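Local coordinates for protein methyltransferase FkbM (Methylobacillus flagellatus KT, PDB 2PY6) that probably acts as a methyltransferase of the FkbM family, built around a domain with a Rossmann-like methyltransferase fold, at residues L55-T60 / E91-L96; V78-D83 / P97-D102; P39-E44 / G137-N142; T119-G124 / P399-T404. One frame throughout, in Å; residues are numbered along the deposited sequence.

Interaction 1: residues L55-T60 / E91-L96; sequences LVILGT and ELYYGL
The phenol oxygen of Tyr93 is held by two waters that tie it to the backbone just past strand 54-58. One water lies 2.8 Å from Tyr93 OH and donates to Gly59 O; the other, 2.6 Å from Tyr93 OH and at the edge of the ring, in its plane, donates to Thr60 O. With CG anti to the backbone N (chi1 -177°), the Tyr93 ring is laid along Thr60, whose CB makes a CH-pi contact over one face, 3.9 Å from the ring centroid and 28° off the normal. Tyr94 CD2 sits over the centre of the opposite face, while Thr60 OG1 turns elsewhere, to Asp83. Tyr93 and Leu96 are the ends of a type I' turn joining strands 92-93 and 96-99 in a beta hairpin at the margin of the N-terminal sheet. Two strands, 77-82 and 96-99, separate this margin from 54-58, and Tyr93 spans them, also touching Ala81. A leucine in place of Tyr93 would probably leave both waters without their shared partner and Thr60 without an aromatic face to lie on. Away from the ring, Ile57 CG1 meets Leu96 CD1 at 4.2 Å.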
loop_
_atom_site.group_PDB
_atom_site.type_symbol
_atom_site.label_atom_id
_atom_site.label_comp_id
_atom_site.label_asym_id
_atom_site.label_seq_id
_atom_site.Cartn_x
_atom_site.Cartn_y
_atom_site.Cartn_z
ATOM N N LEU A 55 15.605 23.741 19.188
ATOM C CA LEU A 55 15.495 22.301 18.920
ATOM C C LEU A 55 14.730 21.993 17.608
ATOM O O LEU A 55 13.770 22.673 17.235
ATOM C CB LEU A 55 14.829 21.596 20.121
ATOM C CG LEU A 55 14.624 20.065 20.098
ATOM C CD1 LEU A 55 15.831 19.282 20.557
ATOM C CD2 LEU A 55 13.478 19.680 21.011
ATOM N N VAL A 56 15.194 20.974 16.904
ATOM C CA VAL A 56 14.542 20.457 15.688
ATOM C C VAL A 56 14.116 19.009 15.968
ATOM O O VAL A 56 14.930 18.187 16.419
ATOM C CB VAL A 56 15.473 20.464 14.457
ATOM C CG1 VAL A 56 14.783 19.825 13.262
ATOM C CG2 VAL A 56 15.872 21.867 14.088
ATOM N N ILE A 57 12.849 18.705 15.703
ATOM C CA ILE A 57 12.326 17.371 15.875
ATOM C C ILE A 57 12.574 16.582 14.590
ATOM O O ILE A 57 12.173 17.029 13.510
ATOM C CB ILE A 57 10.800 17.379 16.134
ATOM C CG1 ILE A 57 10.439 18.246 17.354
ATOM C CG2 ILE A 57 10.277 15.972 16.247
ATOM C CD1 ILE A 57 11.291 18.047 18.550
ATOM N N LEU A 58 13.234 15.425 14.695
ATOM C CA LEU A 58 13.449 14.591 13.520
ATOM C C LEU A 58 12.393 13.512 13.532
ATOM O O LEU A 58 12.321 12.714 14.480
ATOM C CB LEU A 58 14.841 13.966 13.524
ATOM C CG LEU A 58 16.008 14.924 13.705
ATOM C CD1 LEU A 58 17.332 14.135 13.775
ATOM C CD2 LEU A 58 16.020 15.993 12.591
ATOM N N GLY A 59 11.585 13.486 12.482
ATOM C CA GLY A 59 10.483 12.534 12.347
ATOM C C GLY A 59 9.157 13.098 12.829
ATOM O O GLY A 59 9.119 13.861 13.778
ATOM N N THR A 60 8.064 12.728 12.164
ATOM C CA THR A 60 6.735 13.203 12.550
ATOM C C THR A 60 5.802 12.049 12.951
ATOM O O THR A 60 4.615 12.260 13.177
ATOM C CB THR A 60 6.053 14.042 11.436
ATOM O OG1 THR A 60 5.876 13.258 10.250
ATOM C CG2 THR A 60 6.839 15.296 11.108
ATOM N N GLU A 91 1.451 21.600 5.602
ATOM C CA GLU A 91 0.981 21.178 6.914
ATOM C C GLU A 91 2.051 21.463 7.958
ATOM O O GLU A 91 3.258 21.454 7.660
ATOM C CB GLU A 91 0.627 19.671 6.934
ATOM C CG GLU A 91 -0.585 19.328 6.061
ATOM C CD GLU A 91 -0.847 17.833 5.922
ATOM O OE1 GLU A 91 -0.206 17.018 6.607
ATOM O OE2 GLU A 91 -1.702 17.479 5.107
ATOM N N LEU A 92 1.568 21.752 9.166
ATOM C CA LEU A 92 2.405 22.032 10.325
ATOM C C LEU A 92 2.408 20.791 11.215
ATOM O O LEU A 92 1.485 19.978 11.162
ATOM C CB LEU A 92 1.877 23.261 11.082
ATOM C CG LEU A 92 1.814 24.573 10.274
ATOM C CD1 LEU A 92 1.241 25.690 11.126
ATOM C CD2 LEU A 92 3.163 25.003 9.698
ATOM N N TYR A 93 3.466 20.618 11.996
ATOM C CA TYR A 93 3.539 19.514 12.938
ATOM C C TYR A 93 3.512 20.143 14.338
ATOM O O TYR A 93 4.519 20.659 14.805
ATOM C CB TYR A 93 4.796 18.694 12.697
ATOM C CG TYR A 93 4.906 17.476 13.596
ATOM C CD1 TYR A 93 4.096 16.371 13.399
ATOM C CD2 TYR A 93 5.819 17.436 14.644
ATOM C CE1 TYR A 93 4.197 15.245 14.219
ATOM C CE2 TYR A 93 5.924 16.310 15.470
ATOM C CZ TYR A 93 5.118 15.218 15.248
ATOM O OH TYR A 93 5.211 14.099 16.081
ATOM N N TYR A 94 2.343 20.114 14.982
ATOM C CA TYR A 94 2.112 20.787 16.283
ATOM C C TYR A 94 2.528 22.257 16.171
ATOM O O TYR A 94 3.282 22.767 17.000
ATOM C CB TYR A 94 2.793 20.054 17.458
ATOM C CG TYR A 94 2.175 18.693 17.676
ATOM C CD1 TYR A 94 0.941 18.560 18.332
ATOM C CD2 TYR A 94 2.779 17.547 17.181
ATOM C CE1 TYR A 94 0.344 17.300 18.500
ATOM C CE2 TYR A 94 2.198 16.286 17.355
ATOM C CZ TYR A 94 0.986 16.169 18.002
ATOM O OH TYR A 94 0.413 14.930 18.139
ATOM N N GLY A 95 2.059 22.909 15.103
ATOM C CA GLY A 95 2.377 24.303 14.832
ATOM C C GLY A 95 3.740 24.546 14.224
ATOM O O GLY A 95 4.068 25.676 13.885
ATOM N N LEU A 96 4.548 23.500 14.068
ATOM C CA LEU A 96 5.891 23.667 13.534
ATOM C C LEU A 96 5.968 23.498 12.003
ATOM O O LEU A 96 5.312 22.638 11.436
ATOM C CB LEU A 96 6.837 22.630 14.153
ATOM C CG LEU A 96 6.973 22.464 15.670
ATOM C CD1 LEU A 96 7.720 21.143 15.977
ATOM C CD2 LEU A 96 7.632 23.654 16.304
HETATM O O HOH W 1 7.782 12.871 16.110
HETATM O O HOH W 2 3.563 12.039 15.934
#

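Interaction 2: residues V78-D83 / P97-D102; sequences VIAAVD and PIISTD
Val82 lays its CG2 methyl against CG1 of Ile99, 3.7 Å away, on the sheet face they share. Ile99 CG1 is tucked between its own backbone N and carbonyl carbon (chi1 65°), a placement that lets CD1 run on to Ala80 CB at 3.9 Å. The other methyl of Val82, CG1, packs on Thr101 OG1, and these two side chains meet nearly at right angles. Beneath the side chains the strands pair in parallel, as in most of this sheet, Ala81 with Ile98 and Val82 with Ile99. Ala81 gives its N-H to Pro97 O (3.0 Å) and takes one on its own O from Ile99 N (2.8 Å); Asp83 N then donates to Ile99 O (2.9 Å), extending the ladder past the strand. On the face of Ala81 and Ile98, Ile98 CG2 rests 3.7 Å from Asp83 CB, whose carboxylate reaches Thr60 and Phe85 N. Strand 96-99 runs into helix 101-109 through its N-cap, Ser100, which bonds Arg103 N and Asp102 of a neighbouring subunit. Strand 77-82 thus lies between strands 54-58 and 96-99, with Phe104 and Leu107 of helix 101-109 against Ile99 and Phe129 of helix 123-135 against Val82.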
loop_
_atom_site.group_PDB
_atom_site.type_symbol
_atom_site.label_atom_id
_atom_site.label_comp_id
_atom_site.label_asym_id
_atom_site.label_seq_id
_atom_site.Cartn_x
_atom_site.Cartn_y
_atom_site.Cartn_z
ATOM N N VAL A 78 11.357 25.082 20.118
ATOM C CA VAL A 78 11.228 24.091 19.047
ATOM C C VAL A 78 10.914 24.855 17.738
ATOM O O VAL A 78 9.878 25.524 17.628
ATOM C CB VAL A 78 10.147 23.059 19.344
ATOM C CG1 VAL A 78 10.232 21.903 18.325
ATOM C CG2 VAL A 78 10.300 22.506 20.775
ATOM N N ILE A 79 11.817 24.749 16.761
ATOM C CA ILE A 79 11.698 25.500 15.509
ATOM C C ILE A 79 11.153 24.767 14.278
ATOM O O ILE A 79 10.663 25.413 13.352
ATOM C CB ILE A 79 13.045 26.165 15.138
ATOM C CG1 ILE A 79 14.097 25.149 14.755
ATOM C CG2 ILE A 79 13.563 27.029 16.320
ATOM C CD1 ILE A 79 15.307 25.768 14.149
ATOM N N ALA A 80 11.210 23.440 14.244
ATOM C CA ALA A 80 10.773 22.724 13.038
ATOM C C ALA A 80 10.768 21.262 13.276
ATOM O O ALA A 80 11.311 20.799 14.282
ATOM C CB ALA A 80 11.741 23.034 11.872
ATOM N N ALA A 81 10.156 20.543 12.335
ATOM C CA ALA A 81 10.162 19.088 12.309
ATOM C C ALA A 81 10.597 18.710 10.911
ATOM O O ALA A 81 10.195 19.353 9.939
ATOM C CB ALA A 81 8.799 18.491 12.643
ATOM N N VAL A 82 11.425 17.671 10.837
ATOM C CA VAL A 82 11.962 17.180 9.605
ATOM C C VAL A 82 11.184 15.991 9.127
ATOM O O VAL A 82 10.972 15.023 9.858
ATOM C CB VAL A 82 13.461 16.783 9.752
ATOM C CG1 VAL A 82 13.968 16.165 8.500
ATOM C CG2 VAL A 82 14.276 17.999 10.091
ATOM N N ASP A 83 10.752 16.075 7.882
ATOM C CA ASP A 83 10.071 14.956 7.220
ATOM C C ASP A 83 10.144 15.189 5.692
ATOM O O ASP A 83 9.429 16.035 5.126
ATOM C CB ASP A 83 8.621 14.780 7.701
ATOM C CG ASP A 83 7.987 13.442 7.234
ATOM O OD1 ASP A 83 8.371 12.883 6.167
ATOM O OD2 ASP A 83 7.087 12.943 7.958
ATOM N N PRO A 97 6.833 24.277 11.339
ATOM C CA PRO A 97 7.012 24.001 9.920
ATOM C C PRO A 97 7.649 22.619 9.709
ATOM O O PRO A 97 8.389 22.145 10.577
ATOM C CB PRO A 97 7.931 25.134 9.446
ATOM C CG PRO A 97 8.540 25.708 10.666
ATOM C CD PRO A 97 7.611 25.440 11.799
ATOM N N ILE A 98 7.299 21.960 8.602
ATOM C CA ILE A 98 7.879 20.667 8.246
ATOM C C ILE A 98 8.916 20.962 7.166
ATOM O O ILE A 98 8.599 21.540 6.141
ATOM C CB ILE A 98 6.816 19.633 7.794
ATOM C CG1 ILE A 98 5.800 19.417 8.930
ATOM C CG2 ILE A 98 7.470 18.264 7.409
ATOM C CD1 ILE A 98 4.767 18.404 8.632
ATOM N N ILE A 99 10.163 20.576 7.431
ATOM C CA ILE A 99 11.301 20.832 6.548
ATOM C C ILE A 99 11.970 19.537 6.078
ATOM O O ILE A 99 11.690 18.461 6.588
ATOM C CB ILE A 99 12.342 21.742 7.231
ATOM C CG1 ILE A 99 12.979 21.066 8.448
ATOM C CG2 ILE A 99 11.698 23.127 7.589
ATOM C CD1 ILE A 99 14.121 21.859 9.083
ATOM N N SER A 100 12.802 19.653 5.051
ATOM C CA SER A 100 13.543 18.521 4.518
ATOM C C SER A 100 14.789 18.281 5.368
ATOM O O SER A 100 15.225 19.154 6.116
ATOM C CB SER A 100 13.976 18.807 3.063
ATOM O OG SER A 100 15.011 19.790 3.021
ATOM N N THR A 101 15.378 17.106 5.254
ATOM C CA THR A 101 16.597 16.828 5.973
ATOM C C THR A 101 17.717 17.750 5.505
ATOM O O THR A 101 18.551 18.153 6.327
ATOM C CB THR A 101 17.062 15.375 5.792
ATOM O OG1 THR A 101 15.985 14.483 6.094
ATOM C CG2 THR A 101 18.264 15.072 6.698
ATOM N N ASP A 102 17.765 18.051 4.193
ATOM C CA ASP A 102 18.751 19.000 3.662
ATOM C C ASP A 102 18.600 20.399 4.282
ATOM O O ASP A 102 19.591 21.053 4.544
ATOM C CB ASP A 102 18.705 19.105 2.124
ATOM C CG ASP A 102 19.387 17.933 1.414
ATOM O OD1 ASP A 102 20.152 17.149 2.054
ATOM O OD2 ASP A 102 19.166 17.798 0.188
#

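Interaction 3: residues P39-E44 / G137-N142; sequences PANVRE and GIPHLN
The first turn of helix 40-49 lies beside the chain entering strand 140-142, an outermost strand of the N-terminal sheet within this chain, with the CA atoms of Val42 and Pro139 5.4 Å apart. Val42 divides its branches between two residues: CG2 meets Pro139 CB at 3.7 Å, while CG1 lies against both methyls of Leu141. Pro39, the N-cap residue, presses its ring CD on Leu141 CD2 (3.6 Å). Val42 and Leu141 also both touch Val115 of strand 114-118, which joins the contact to the sheet interior. Asn41, its CG held between backbone N and carbonyl carbon (chi1 58°), sets its amide beside the Pro139 ring, with ND2 3.4 Å from Pro139 CA. Each end of the amide has a water: one donates to Asn41 OD1 (2.8 Å) and accepts from His140 N (3.0 Å), the other accepts from Asn41 ND2 and donates to Gly137 O. An alanine at Asn41 would probably deprive both waters of a partner and uncover one side of the Pro139 ring. The two segments therefore join by apolar packing of Pro39 and Val42 on Pro139 and Leu141, whereas the polar link along the Asn41 side is indirect and carried by water.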
loop_
_atom_site.group_PDB
_atom_site.type_symbol
_atom_site.label_atom_id
_atom_site.label_comp_id
_atom_site.label_asym_id
_atom_site.label_seq_id
_atom_site.Cartn_x
_atom_site.Cartn_y
_atom_site.Cartn_z
ATOM N N PRO A 39 24.338 13.275 26.101
ATOM C CA PRO A 39 25.571 13.545 25.333
ATOM C C PRO A 39 26.217 14.877 25.689
ATOM O O PRO A 39 25.525 15.878 25.807
ATOM C CB PRO A 39 25.095 13.539 23.882
ATOM C CG PRO A 39 23.839 12.747 23.904
ATOM C CD PRO A 39 23.194 13.014 25.218
ATOM N N ALA A 40 27.535 14.854 25.883
ATOM C CA ALA A 40 28.318 16.022 26.305
ATOM C C ALA A 40 28.061 17.285 25.485
ATOM O O ALA A 40 27.979 18.369 26.035
ATOM C CB ALA A 40 29.823 15.683 26.247
ATOM N N ASN A 41 27.950 17.140 24.166
ATOM C CA ASN A 41 27.755 18.291 23.296
ATOM C C ASN A 41 26.393 18.942 23.508
ATOM O O ASN A 41 26.262 20.174 23.377
ATOM C CB ASN A 41 28.025 17.946 21.819
ATOM C CG ASN A 41 27.145 16.821 21.275
ATOM O OD1 ASN A 41 26.429 16.124 22.014
ATOM N ND2 ASN A 41 27.216 16.626 19.954
ATOM N N VAL A 42 25.396 18.129 23.876
ATOM C CA VAL A 42 24.076 18.666 24.201
ATOM C C VAL A 42 24.118 19.332 25.568
ATOM O O VAL A 42 23.529 20.402 25.749
ATOM C CB VAL A 42 23.009 17.586 24.210
ATOM C CG1 VAL A 42 21.668 18.172 24.673
ATOM C CG2 VAL A 42 22.889 16.935 22.830
ATOM N N ARG A 43 24.775 18.689 26.542
ATOM C CA ARG A 43 24.877 19.288 27.876
ATOM C C ARG A 43 25.493 20.669 27.815
ATOM O O ARG A 43 25.043 21.575 28.519
ATOM C CB ARG A 43 25.730 18.437 28.808
ATOM C CG ARG A 43 25.119 17.121 29.135
ATOM C CD ARG A 43 25.981 16.265 29.965
ATOM N NE ARG A 43 26.193 16.843 31.274
ATOM C CZ ARG A 43 26.595 16.153 32.339
ATOM N NH1 ARG A 43 26.775 14.858 32.273
ATOM N NH2 ARG A 43 26.790 16.775 33.491
ATOM N N GLU A 44 26.536 20.824 26.999
ATOM C CA GLU A 44 27.200 22.125 26.902
ATOM C C GLU A 44 26.311 23.181 26.242
ATOM O O GLU A 44 26.378 24.338 26.612
ATOM C CB GLU A 44 28.602 22.045 26.287
ATOM C CG GLU A 44 28.740 22.024 24.783
ATOM C CD GLU A 44 30.207 22.176 24.351
ATOM O OE1 GLU A 44 31.085 21.535 24.992
ATOM O OE2 GLU A 44 30.475 22.944 23.393
ATOM N N GLY A 137 28.107 16.588 12.815
ATOM C CA GLY A 137 28.438 17.056 14.156
ATOM C C GLY A 137 27.322 17.845 14.845
ATOM O O GLY A 137 27.589 18.811 15.570
ATOM N N ILE A 138 26.079 17.406 14.649
ATOM C CA ILE A 138 24.909 18.085 15.196
ATOM C C ILE A 138 24.540 17.431 16.509
ATOM O O ILE A 138 24.241 16.252 16.514
ATOM C CB ILE A 138 23.662 17.991 14.256
ATOM C CG1 ILE A 138 23.986 18.530 12.858
ATOM C CG2 ILE A 138 22.449 18.716 14.887
ATOM C CD1 ILE A 138 22.899 18.253 11.806
ATOM N N PRO A 139 24.523 18.204 17.621
ATOM C CA PRO A 139 24.135 17.625 18.924
ATOM C C PRO A 139 22.723 17.035 18.846
ATOM O O PRO A 139 21.796 17.689 18.329
ATOM C CB PRO A 139 24.204 18.826 19.878
ATOM C CG PRO A 139 25.085 19.771 19.224
ATOM C CD PRO A 139 24.839 19.642 17.755
ATOM N N HIS A 140 22.593 15.775 19.266
ATOM C CA HIS A 140 21.331 15.052 19.149
ATOM C C HIS A 140 21.012 14.177 20.352
ATOM O O HIS A 140 21.918 13.761 21.083
ATOM C CB HIS A 140 21.274 14.252 17.819
ATOM C CG HIS A 140 22.346 13.233 17.660
ATOM N ND1 HIS A 140 23.673 13.562 17.503
ATOM C CD2 HIS A 140 22.284 11.881 17.616
ATOM C CE1 HIS A 140 24.383 12.456 17.387
ATOM N NE2 HIS A 140 23.561 11.423 17.450
ATOM N N LEU A 141 19.710 13.903 20.509
ATOM C CA LEU A 141 19.145 13.166 21.636
ATOM C C LEU A 141 17.989 12.313 21.207
ATOM O O LEU A 141 17.262 12.686 20.317
ATOM C CB LEU A 141 18.470 14.123 22.624
ATOM C CG LEU A 141 19.224 15.188 23.351
ATOM C CD1 LEU A 141 18.246 16.215 23.873
ATOM C CD2 LEU A 141 20.042 14.574 24.463
ATOM N N ASN A 142 17.794 11.201 21.893
ATOM C CA ASN A 142 16.583 10.394 21.724
ATOM C C ASN A 142 15.550 10.942 22.758
ATOM O O ASN A 142 15.888 11.840 23.587
ATOM C CB ASN A 142 16.854 8.902 21.874
ATOM C CG ASN A 142 17.255 8.499 23.267
ATOM O OD1 ASN A 142 16.831 9.083 24.258
ATOM N ND2 ASN A 142 18.054 7.459 23.346
HETATM O O HOH W 3 24.922 14.382 20.423
HETATM O O HOH W 4 29.228 18.376 18.240
#

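Interaction 4: residues T119-G124 / P399-T404; sequences TCRYDG and PDRWDT
Pro399 opens the segment with its ring CG 4.2 Å from Tyr122 CE1, and its carbonyl shares a water with Arg121 O. The segment is the loop between strands 392-396 and 404-408, the antiparallel pair at the margin of the sheet whose strand order is that of class I methyltransferases, and it meets here the turn leading into helix 123-135 of the N-terminal part. Asp400 carries the contact through a bidentate, side-on salt bridge: Arg121 NE donates to Asp400 OD2 (3.0 Å) and Arg121 NH2 to Asp400 OD1 (2.9 Å, 171° at the hydrogen). Both oxygens are met on their syn side, and the guanidinium and carboxylate planes are only 21° apart. The Arg121 chain folds at chi2 and again at chi3 (-75°), bringing NE round to the acid. Arg401 follows, its N bonded to the anti side of Asp400 OD1, giving that oxygen a second donor and fixing the carboxylate further. Glu144 bonds both arginines, Arg121 through NH1 and Arg401 through NH1, and would be expected to offset their like charges. Last, Trp402 turns one ring face to its neighbour, with Arg401 CG 3.6 Å above the plane, toward the rim.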
loop_
_atom_site.group_PDB
_atom_site.type_symbol
_atom_site.label_atom_id
_atom_site.label_comp_id
_atom_site.label_asym_id
_atom_site.label_seq_id
_atom_site.Cartn_x
_atom_site.Cartn_y
_atom_site.Cartn_z
ATOM N N THR A 119 13.151 11.389 17.179
ATOM C CA THR A 119 11.909 10.763 17.702
ATOM C C THR A 119 11.664 9.314 17.211
ATOM O O THR A 119 10.751 8.621 17.708
ATOM C CB THR A 119 10.647 11.587 17.328
ATOM O OG1 THR A 119 10.428 11.555 15.902
ATOM C CG2 THR A 119 10.768 12.988 17.812
ATOM N N CYS A 120 12.477 8.884 16.247
ATOM C CA CYS A 120 12.393 7.555 15.661
ATOM C C CYS A 120 12.880 6.490 16.638
ATOM O O CYS A 120 13.830 6.718 17.397
ATOM C CB CYS A 120 13.163 7.519 14.367
ATOM S SG CYS A 120 12.491 8.731 13.169
ATOM N N ARG A 121 12.148 5.372 16.667
ATOM C CA ARG A 121 12.396 4.265 17.584
ATOM C C ARG A 121 12.851 3.013 16.862
ATOM O O ARG A 121 13.390 2.120 17.515
ATOM C CB ARG A 121 11.120 3.890 18.358
ATOM C CG ARG A 121 10.311 5.020 18.990
ATOM C CD ARG A 121 11.010 5.706 20.110
ATOM N NE ARG A 121 11.031 4.918 21.344
ATOM C CZ ARG A 121 11.485 5.379 22.510
ATOM N NH1 ARG A 121 11.982 6.604 22.596
ATOM N NH2 ARG A 121 11.449 4.613 23.597
ATOM N N TYR A 122 12.623 2.935 15.546
ATOM C CA TYR A 122 12.979 1.762 14.771
ATOM C C TYR A 122 14.231 1.976 13.907
ATOM O O TYR A 122 14.538 3.090 13.488
ATOM C CB TYR A 122 11.743 1.195 14.048
ATOM C CG TYR A 122 10.613 0.920 15.076
ATOM C CD1 TYR A 122 10.846 0.118 16.220
ATOM C CD2 TYR A 122 9.339 1.473 14.921
ATOM C CE1 TYR A 122 9.847 -0.113 17.165
ATOM C CE2 TYR A 122 8.335 1.240 15.866
ATOM C CZ TYR A 122 8.600 0.453 16.984
ATOM O OH TYR A 122 7.599 0.219 17.907
ATOM N N ASP A 123 14.956 0.871 13.712
ATOM C CA ASP A 123 16.298 0.881 13.155
ATOM C C ASP A 123 16.511 1.729 11.924
ATOM O O ASP A 123 17.438 2.517 11.884
ATOM C CB ASP A 123 16.818 -0.553 12.864
ATOM C CG ASP A 123 17.160 -1.337 14.135
ATOM O OD1 ASP A 123 17.263 -0.764 15.237
ATOM O OD2 ASP A 123 17.324 -2.555 14.024
ATOM N N GLY A 124 15.683 1.519 10.911
ATOM C CA GLY A 124 15.846 2.227 9.651
ATOM C C GLY A 124 15.841 3.727 9.819
ATOM O O GLY A 124 16.829 4.363 9.543
ATOM N N PRO A 399 10.829 -4.330 20.664
ATOM C CA PRO A 399 12.035 -3.513 20.492
ATOM C C PRO A 399 11.952 -2.168 21.242
ATOM O O PRO A 399 12.875 -1.392 21.148
ATOM C CB PRO A 399 12.081 -3.220 18.988
ATOM C CG PRO A 399 10.932 -3.939 18.392
ATOM C CD PRO A 399 10.008 -4.379 19.441
ATOM N N ASP A 400 10.867 -1.894 21.975
ATOM C CA ASP A 400 10.714 -0.623 22.663
ATOM C C ASP A 400 10.542 -0.916 24.154
ATOM O O ASP A 400 10.931 -1.988 24.612
ATOM C CB ASP A 400 9.547 0.157 22.026
ATOM C CG ASP A 400 9.686 1.667 22.215
ATOM O OD1 ASP A 400 10.154 2.087 23.300
ATOM O OD2 ASP A 400 9.319 2.433 21.303
ATOM N N ARG A 401 9.972 0.004 24.924
ATOM C CA ARG A 401 9.872 -0.186 26.384
ATOM C C ARG A 401 8.650 -0.957 26.850
ATOM O O ARG A 401 8.523 -1.311 28.017
ATOM C CB ARG A 401 10.079 1.153 27.130
ATOM C CG ARG A 401 9.223 2.310 26.733
ATOM C CD ARG A 401 9.725 3.606 27.334
ATOM N NE ARG A 401 9.536 3.673 28.776
ATOM C CZ ARG A 401 9.864 4.722 29.524
ATOM N NH1 ARG A 401 10.396 5.799 28.972
ATOM N NH2 ARG A 401 9.635 4.688 30.830
ATOM N N TRP A 402 7.809 -1.348 25.907
ATOM C CA TRP A 402 6.591 -2.074 26.218
ATOM C C TRP A 402 6.836 -3.583 26.294
ATOM O O TRP A 402 7.695 -4.127 25.620
ATOM C CB TRP A 402 5.542 -1.842 25.121
ATOM C CG TRP A 402 5.633 -0.494 24.450
ATOM C CD1 TRP A 402 5.802 -0.247 23.105
ATOM C CD2 TRP A 402 5.650 0.789 25.097
ATOM N NE1 TRP A 402 5.863 1.105 22.880
ATOM C CE2 TRP A 402 5.782 1.764 24.083
ATOM C CE3 TRP A 402 5.547 1.204 26.431
ATOM C CZ2 TRP A 402 5.814 3.124 24.362
ATOM C CZ3 TRP A 402 5.569 2.562 26.704
ATOM C CH2 TRP A 402 5.711 3.503 25.677
ATOM N N ASP A 403 6.023 -4.219 27.118
ATOM C CA ASP A 403 5.911 -5.647 27.272
ATOM C C ASP A 403 7.079 -6.401 27.872
ATOM O O ASP A 403 7.451 -7.475 27.407
ATOM C CB ASP A 403 5.379 -6.298 25.980
ATOM C CG ASP A 403 3.983 -5.766 25.585
ATOM O OD1 ASP A 403 3.017 -5.843 26.414
ATOM O OD2 ASP A 403 3.867 -5.329 24.424
ATOM N N THR A 404 7.609 -5.813 28.934
ATOM C CA THR A 404 8.462 -6.506 29.846
ATOM C C THR A 404 7.412 -7.295 30.644
ATOM O O THR A 404 6.428 -6.733 31.071
ATOM C CB THR A 404 9.228 -5.514 30.744
ATOM O OG1 THR A 404 10.025 -4.667 29.916
ATOM C CG2 THR A 404 10.107 -6.241 31.699
HETATM O O HOH W 5 13.824 -0.238 18.431
#

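In the fold
From the N terminus, residues 39-44 are met first, and their contact with 137-142 (interaction 3) closes a long loop holding most of the N-terminal sheet. Within that loop fall interaction 1 and interaction 2, which cross; they touch directly, through Thr60 OG1 and Asp83 OD2 and through the backbone of Ile57 and Val82. Interaction 4 starts at 119-124, inside the span of interaction 3, and crosses it on the way to 399-404. Its Thr119 OG1 bonds Leu58 O of interaction 1. Interaction 2 pairs two strands, interaction 1 links the hairpin margin to strand 54-58, interaction 3 packs helix 40-49 on the other margin, and interaction 4 ties this part to the C-terminal methyltransferase fold.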